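Local coordinates for hypothetical protein PP-LUZ7_gp033 (Pseudomonas phage LUZ7, PDB 3PF6) that is of unknown function, a small dimeric helical phage protein carrying a domain shared with other uncharacterised proteins, at residues A[24-29]-A[40-45]. Sequence-based numbering, arbitrary orientation.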
loop_
_atom_site.group_PDB
_atom_site.type_symbol
_atom_site.label_atom_id
_atom_site.label_comp_id
_atom_site.label_asym_id
_atom_site.label_seq_id
_atom_site.Cartn_x
_atom_site.Cartn_y
_atom_site.Cartn_z
ATOM N N ASP A 24 6.706 -10.152 1.482
ATOM C CA ASP A 24 5.933 -10.627 2.627
ATOM C C ASP A 24 4.684 -9.775 2.849
ATOM O O ASP A 24 3.621 -10.286 3.195
ATOM C CB ASP A 24 6.794 -10.584 3.905
ATOM C CG ASP A 24 7.962 -11.560 3.869
ATOM O OD1 ASP A 24 7.861 -12.635 4.454
ATOM O OD2 ASP A 24 8.972 -11.257 3.201
ATOM N N ALA A 25 4.826 -8.449 2.682
ATOM C CA ALA A 25 3.698 -7.533 2.884
ATOM C C ALA A 25 2.595 -7.819 1.866
ATOM O O ALA A 25 1.401 -7.751 2.166
ATOM C CB ALA A 25 4.178 -6.062 2.757
ATOM N N LEU A 26 2.990 -8.142 0.629
ATOM C CA LEU A 26 2.014 -8.525 -0.380
ATOM C C LEU A 26 1.334 -9.846 -0.047
ATOM O O LEU A 26 0.109 -9.957 -0.109
ATOM C CB LEU A 26 2.652 -8.588 -1.782
ATOM C CG LEU A 26 3.069 -7.237 -2.368
ATOM C CD1 LEU A 26 3.933 -7.484 -3.604
ATOM C CD2 LEU A 26 1.853 -6.342 -2.658
ATOM N N GLU A 27 2.126 -10.825 0.364
ATOM C CA GLU A 27 1.578 -12.117 0.820
ATOM C C GLU A 27 0.518 -11.937 1.922
ATOM O O GLU A 27 -0.563 -12.521 1.882
ATOM C CB GLU A 27 2.713 -13.025 1.306
ATOM C CG GLU A 27 3.615 -13.524 0.179
ATOM C CD GLU A 27 4.933 -14.143 0.635
ATOM O OE1 GLU A 27 5.192 -14.224 1.864
ATOM O OE2 GLU A 27 5.715 -14.558 -0.259
ATOM N N GLU A 28 0.830 -11.115 2.910
ATOM C CA GLU A 28 -0.065 -10.920 4.043
ATOM C C GLU A 28 -1.293 -10.117 3.654
ATOM O O GLU A 28 -2.390 -10.403 4.105
ATOM C CB GLU A 28 0.705 -10.311 5.227
ATOM C CG GLU A 28 1.752 -11.259 5.760
ATOM C CD GLU A 28 1.157 -12.473 6.470
ATOM O OE1 GLU A 28 0.096 -12.340 7.114
ATOM O OE2 GLU A 28 1.768 -13.565 6.404
ATOM N N ALA A 29 -1.137 -9.121 2.798
ATOM C CA ALA A 29 -2.280 -8.412 2.288
ATOM C C ALA A 29 -3.196 -9.340 1.484
ATOM O O ALA A 29 -4.431 -9.222 1.569
ATOM C CB ALA A 29 -1.829 -7.215 1.446
ATOM N N ASP A 40 -6.528 -6.800 -9.894
ATOM C CA ASP A 40 -7.061 -5.717 -9.068
ATOM C C ASP A 40 -6.210 -5.564 -7.810
ATOM O O ASP A 40 -5.985 -4.461 -7.339
ATOM C CB ASP A 40 -8.533 -5.951 -8.683
ATOM C CG ASP A 40 -9.488 -5.728 -9.849
ATOM O OD1 ASP A 40 -9.073 -5.140 -10.886
ATOM O OD2 ASP A 40 -10.670 -6.121 -9.712
ATOM N N PHE A 41 -5.765 -6.691 -7.241
ATOM C CA PHE A 41 -4.934 -6.671 -6.040
ATOM C C PHE A 41 -3.645 -5.889 -6.301
ATOM O O PHE A 41 -3.271 -5.002 -5.532
ATOM C CB PHE A 41 -4.626 -8.101 -5.592
ATOM C CG PHE A 41 -3.750 -8.171 -4.391
ATOM C CD1 PHE A 41 -4.288 -8.000 -3.124
ATOM C CD2 PHE A 41 -2.380 -8.412 -4.523
ATOM C CE1 PHE A 41 -3.474 -8.055 -2.001
ATOM C CE2 PHE A 41 -1.551 -8.477 -3.395
ATOM C CZ PHE A 41 -2.102 -8.283 -2.140
HETATM N N MSE A 42 -2.952 -6.222 -7.399
HETATM C CA MSE A 42 -1.714 -5.508 -7.673
HETATM C C MSE A 42 -1.968 -4.056 -8.023
HETATM O O MSE A 42 -1.155 -3.193 -7.693
HETATM C CB MSE A 42 -0.902 -6.201 -8.785
HETATM C CG MSE A 42 -0.383 -7.553 -8.375
HETATM SE SE MSE A 42 0.850 -7.488 -6.851
HETATM C CE MSE A 42 2.458 -6.930 -7.792
ATOM N N ARG A 43 -3.084 -3.769 -8.690
ATOM C CA ARG A 43 -3.379 -2.382 -9.026
ATOM C C ARG A 43 -3.530 -1.553 -7.742
ATOM O O ARG A 43 -3.008 -0.438 -7.653
ATOM C CB ARG A 43 -4.613 -2.261 -9.912
ATOM C CG ARG A 43 -4.883 -0.863 -10.428
ATOM C CD ARG A 43 -5.981 -0.855 -11.461
ATOM N NE ARG A 43 -6.142 0.461 -12.095
ATOM C CZ ARG A 43 -5.320 0.944 -13.031
ATOM N NH1 ARG A 43 -4.288 0.236 -13.462
ATOM N NH2 ARG A 43 -5.544 2.141 -13.534
ATOM N N ALA A 44 -4.204 -2.142 -6.753
ATOM C CA ALA A 44 -4.445 -1.480 -5.470
ATOM C C ALA A 44 -3.134 -1.311 -4.702
ATOM O O ALA A 44 -2.772 -0.207 -4.265
ATOM C CB ALA A 44 -5.464 -2.270 -4.645
ATOM N N LEU A 45 -2.408 -2.402 -4.556
ATOM C CA LEU A 45 -1.174 -2.367 -3.766
ATOM C C LEU A 45 -0.022 -1.624 -4.439
ATOM O O LEU A 45 0.672 -0.841 -3.790
ATOM C CB LEU A 45 -0.751 -3.786 -3.333
ATOM C CG LEU A 45 -1.342 -4.347 -2.042
ATOM C CD1 LEU A 45 -0.790 -3.649 -0.821
ATOM C CD2 LEU A 45 -2.913 -4.233 -2.068
#
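The ring of F41 reaches over to L26 and A29 and is the one flat group in this contact; its long, flat shape lets it cross to the facing backbone. On one face lies CD2 of L45, one turn further along its own helix, 3.9 Å above the plane and shifted toward the rim. The far end of the ring meets the backbone of the other helix obliquely: CZ stands 3.4 Å from the carbonyl O of L26, and CE1 lies 3.7 Å from the carbonyl C of A29. With CG anti to the backbone N (chi1 178°), the ring extends away from its own helix and spans much of the 11.6 Å between the segment axes. A29 suits the place opposite because its short methyl leaves room for the ring: CB packs 3.8 Å from F41 CZ and more loosely against L45 CD1.

L26 fills the other part of the seam with a branched end. Its CD2 sits 3.7 Å from L45 CB and 4.1 Å from F41 CE2, so a single methyl touches both residues, while the L26 and L45 side chains run past each other in opposite directions. L45, compact and apolar, can lie against both ring and leucine. The long unbranched chain of selenomethionine M42 brings its selenium loosely to the same methyl. No hydrogen bond crosses the contact. Y48 of the second subunit packs on A25 and L26, and Y16 of that subunit on M42, extending the apolar cluster into the dimer. Segments 24-29 and 40-45, with axes at 125°, belong to helices 22-32 and 38-58, a splayed helix-loop-helix pair with a short connection.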